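Local coordinates for protein rhodopsin (Todarodes pacificus, PDB 2Z73) that captures light with a bound retinal chromophore, whose 11-cis to all-trans isomerization switches on G-protein signalling to phospholipase C in squid vision, at residues 66-71 / 147-152. Residues are numbered along the deposited sequence; the frame is centred on the assembly and turned at random.
Sequences QTPANM and MSHRRA. With BOG (octyl beta-D-glucopyranoside), chain C.
His149 has CG beside its backbone N and anti to its carbonyl carbon (chi1 -71°), which swings the imidazole over Pro68, while Met71, with the same first rotation (chi1 -75°) and an extended second torsion, carries its sulfur to the rim of that ring. Pro68 CG stands over the middle of the imidazole, 3.5 Å from its centroid and only 5° off the normal, a CH-pi contact in which the two side chains cross at about a right angle. Met71 SD approaches the same ring at its edge, near the plane, 3.7 Å from His149 ND1, and also rests on the methyl of Ala152. The pyrrolidine reaches backbone as well: Pro68 CG lies 3.4 Å from Met147 O, and its CB packs on Met147 CG. Alongside, the methyl of Ala69 meets Met147 CB at 3.9 Å, and both of these side chains touch Asp132 of helix 104-138. In the seven-transmembrane rhodopsin fold this is the cytoplasmic approach of transmembrane helices 2 and 4, where residues 68-71, at the cytoplasmic end of transmembrane helix 2, pack on the first turn of helix 149-167. Ser148 N-caps the latter, its OG accepting from Arg151 N at 3.2 Å. An octyl glucoside packs against segment 66-71, with its C2' 3.5 Å from Ala69 CB. Its sugar meets Thr67, whose CG2 comes within 3.3 Å of the detergent O6 and whose OG1 is turned to the start of the alkyl chain. A glycine in place of Thr67 would probably open a gap beside C5 and O6 of the sugar and leave the start of the alkyl chain without the neighbour that OG1 provides. Farther along the detergent tail, C3' also packs on the methyl of Ala69.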
loop_
_atom_site.group_PDB
_atom_site.type_symbol
_atom_site.label_atom_id
_atom_site.label_comp_id
_atom_site.label_asym_id
_atom_site.label_seq_id
_atom_site.Cartn_x
_atom_site.Cartn_y
_atom_site.Cartn_z
ATOM N N GLN A 66 19.295 7.790 0.136
ATOM C CA GLN A 66 19.611 7.396 1.511
ATOM C C GLN A 66 18.992 8.181 2.679
ATOM O O GLN A 66 19.422 8.014 3.830
ATOM C CB GLN A 66 21.130 7.379 1.692
ATOM C CG GLN A 66 21.686 6.042 2.129
ATOM C CD GLN A 66 21.475 4.972 1.085
ATOM O OE1 GLN A 66 20.347 4.684 0.702
ATOM N NE2 GLN A 66 22.569 4.376 0.613
ATOM N N THR A 67 18.002 9.025 2.411
ATOM C CA THR A 67 17.374 9.794 3.484
ATOM C C THR A 67 16.459 8.925 4.350
ATOM O O THR A 67 15.912 7.934 3.876
ATOM C CB THR A 67 16.563 10.978 2.916
ATOM O OG1 THR A 67 15.952 10.587 1.679
ATOM C CG2 THR A 67 17.462 12.181 2.679
ATOM N N PRO A 68 16.282 9.288 5.634
ATOM C CA PRO A 68 15.431 8.539 6.567
ATOM C C PRO A 68 14.002 8.248 6.110
ATOM O O PRO A 68 13.534 7.118 6.227
ATOM C CB PRO A 68 15.478 9.394 7.830
ATOM C CG PRO A 68 16.865 9.928 7.802
ATOM C CD PRO A 68 17.002 10.358 6.350
ATOM N N ALA A 69 13.310 9.259 5.596
ATOM C CA ALA A 69 11.930 9.081 5.136
ATOM C C ALA A 69 11.784 7.933 4.138
ATOM O O ALA A 69 10.790 7.212 4.154
ATOM C CB ALA A 69 11.417 10.375 4.512
ATOM N N ASN A 70 12.778 7.774 3.268
ATOM C CA ASN A 70 12.768 6.717 2.262
ATOM C C ASN A 70 12.664 5.334 2.882
ATOM O O ASN A 70 12.356 4.361 2.196
ATOM C CB ASN A 70 14.022 6.806 1.401
ATOM C CG ASN A 70 13.899 7.834 0.317
ATOM O OD1 ASN A 70 14.870 8.155 -0.355
ATOM N ND2 ASN A 70 12.696 8.347 0.126
ATOM N N MET A 71 12.941 5.251 4.179
ATOM C CA MET A 71 12.830 3.988 4.891
ATOM C C MET A 71 11.360 3.559 4.792
ATOM O O MET A 71 11.061 2.378 4.598
ATOM C CB MET A 71 13.246 4.167 6.357
ATOM C CG MET A 71 14.760 4.287 6.579
ATOM S SD MET A 71 15.242 4.741 8.284
ATOM C CE MET A 71 14.442 3.363 9.215
ATOM N N MET A 147 12.838 14.290 8.213
ATOM C CA MET A 147 12.767 13.032 8.940
ATOM C C MET A 147 14.141 12.569 9.426
ATOM O O MET A 147 15.140 12.694 8.715
ATOM C CB MET A 147 12.140 11.956 8.053
ATOM C CG MET A 147 11.851 10.648 8.759
ATOM S SD MET A 147 10.819 10.878 10.217
ATOM C CE MET A 147 9.193 11.034 9.456
ATOM N N SER A 148 14.181 12.035 10.643
ATOM C CA SER A 148 15.423 11.541 11.216
ATOM C C SER A 148 15.341 10.025 11.378
ATOM O O SER A 148 14.256 9.473 11.564
ATOM C CB SER A 148 15.676 12.187 12.581
ATOM O OG SER A 148 14.717 11.763 13.536
ATOM N N HIS A 149 16.491 9.359 11.297
ATOM C CA HIS A 149 16.547 7.912 11.444
ATOM C C HIS A 149 15.862 7.490 12.736
ATOM O O HIS A 149 15.082 6.536 12.749
ATOM C CB HIS A 149 18.000 7.434 11.436
ATOM C CG HIS A 149 18.663 7.541 10.098
ATOM N ND1 HIS A 149 18.326 6.733 9.034
ATOM C CD2 HIS A 149 19.632 8.374 9.646
ATOM C CE1 HIS A 149 19.058 7.064 7.984
ATOM N NE2 HIS A 149 19.859 8.057 8.329
ATOM N N ARG A 150 16.152 8.199 13.823
ATOM C CA ARG A 150 15.537 7.886 15.104
ATOM C C ARG A 150 14.034 7.840 14.916
ATOM O O ARG A 150 13.420 6.780 15.019
ATOM C CB ARG A 150 15.895 8.947 16.150
ATOM C CG ARG A 150 17.201 8.684 16.892
ATOM C CD ARG A 150 18.368 8.504 15.934
ATOM N NE ARG A 150 18.525 9.659 15.057
ATOM C CZ ARG A 150 19.384 9.713 14.045
ATOM N NH1 ARG A 150 19.462 10.807 13.297
ATOM N NH2 ARG A 150 20.160 8.672 13.778
ATOM N N ARG A 151 13.448 8.996 14.622
ATOM C CA ARG A 151 12.011 9.082 14.410
ATOM C C ARG A 151 11.515 7.985 13.471
ATOM O O ARG A 151 10.706 7.137 13.862
ATOM C CB ARG A 151 11.632 10.459 13.853
ATOM C CG ARG A 151 11.022 11.405 14.882
ATOM C CD ARG A 151 11.994 11.731 16.015
ATOM N NE ARG A 151 12.914 12.814 15.668
ATOM C CZ ARG A 151 13.893 13.244 16.460
ATOM N NH1 ARG A 151 14.087 12.679 17.645
ATOM N NH2 ARG A 151 14.669 14.248 16.072
ATOM N N ALA A 152 12.006 8.002 12.237
ATOM C CA ALA A 152 11.603 7.020 11.239
ATOM C C ALA A 152 11.574 5.604 11.808
ATOM O O ALA A 152 10.553 4.914 11.732
ATOM C CB ALA A 152 12.544 7.079 10.048
HETATM C C1 BOG C . 14.133 13.865 0.158
HETATM O O1 BOG C . 12.805 13.641 0.365
HETATM C C2 BOG C . 14.102 14.466 -1.223
HETATM O O2 BOG C . 13.544 13.555 -2.246
HETATM C C3 BOG C . 15.522 14.730 -1.444
HETATM O O3 BOG C . 15.505 15.299 -2.703
HETATM C C4 BOG C . 16.076 15.696 -0.318
HETATM O O4 BOG C . 17.429 15.957 -0.523
HETATM C C5 BOG C . 16.070 15.068 1.011
HETATM O O5 BOG C . 14.684 14.809 1.202
HETATM C C6 BOG C . 16.609 16.038 2.145
HETATM O O6 BOG C . 16.584 15.309 3.486
HETATM C "C1'" BOG C . 12.864 12.393 0.997
HETATM C "C2'" BOG C . 11.525 12.295 1.535
HETATM C "C3'" BOG C . 11.050 11.013 0.942
HETATM C "C4'" BOG C . 9.685 11.328 0.697
HETATM C "C5'" BOG C . 9.060 10.009 0.434
HETATM C "C6'" BOG C . 7.979 10.383 -0.422
HETATM C "C7'" BOG C . 7.400 9.067 -0.746
HETATM C "C8'" BOG C . 6.809 9.327 -2.019
#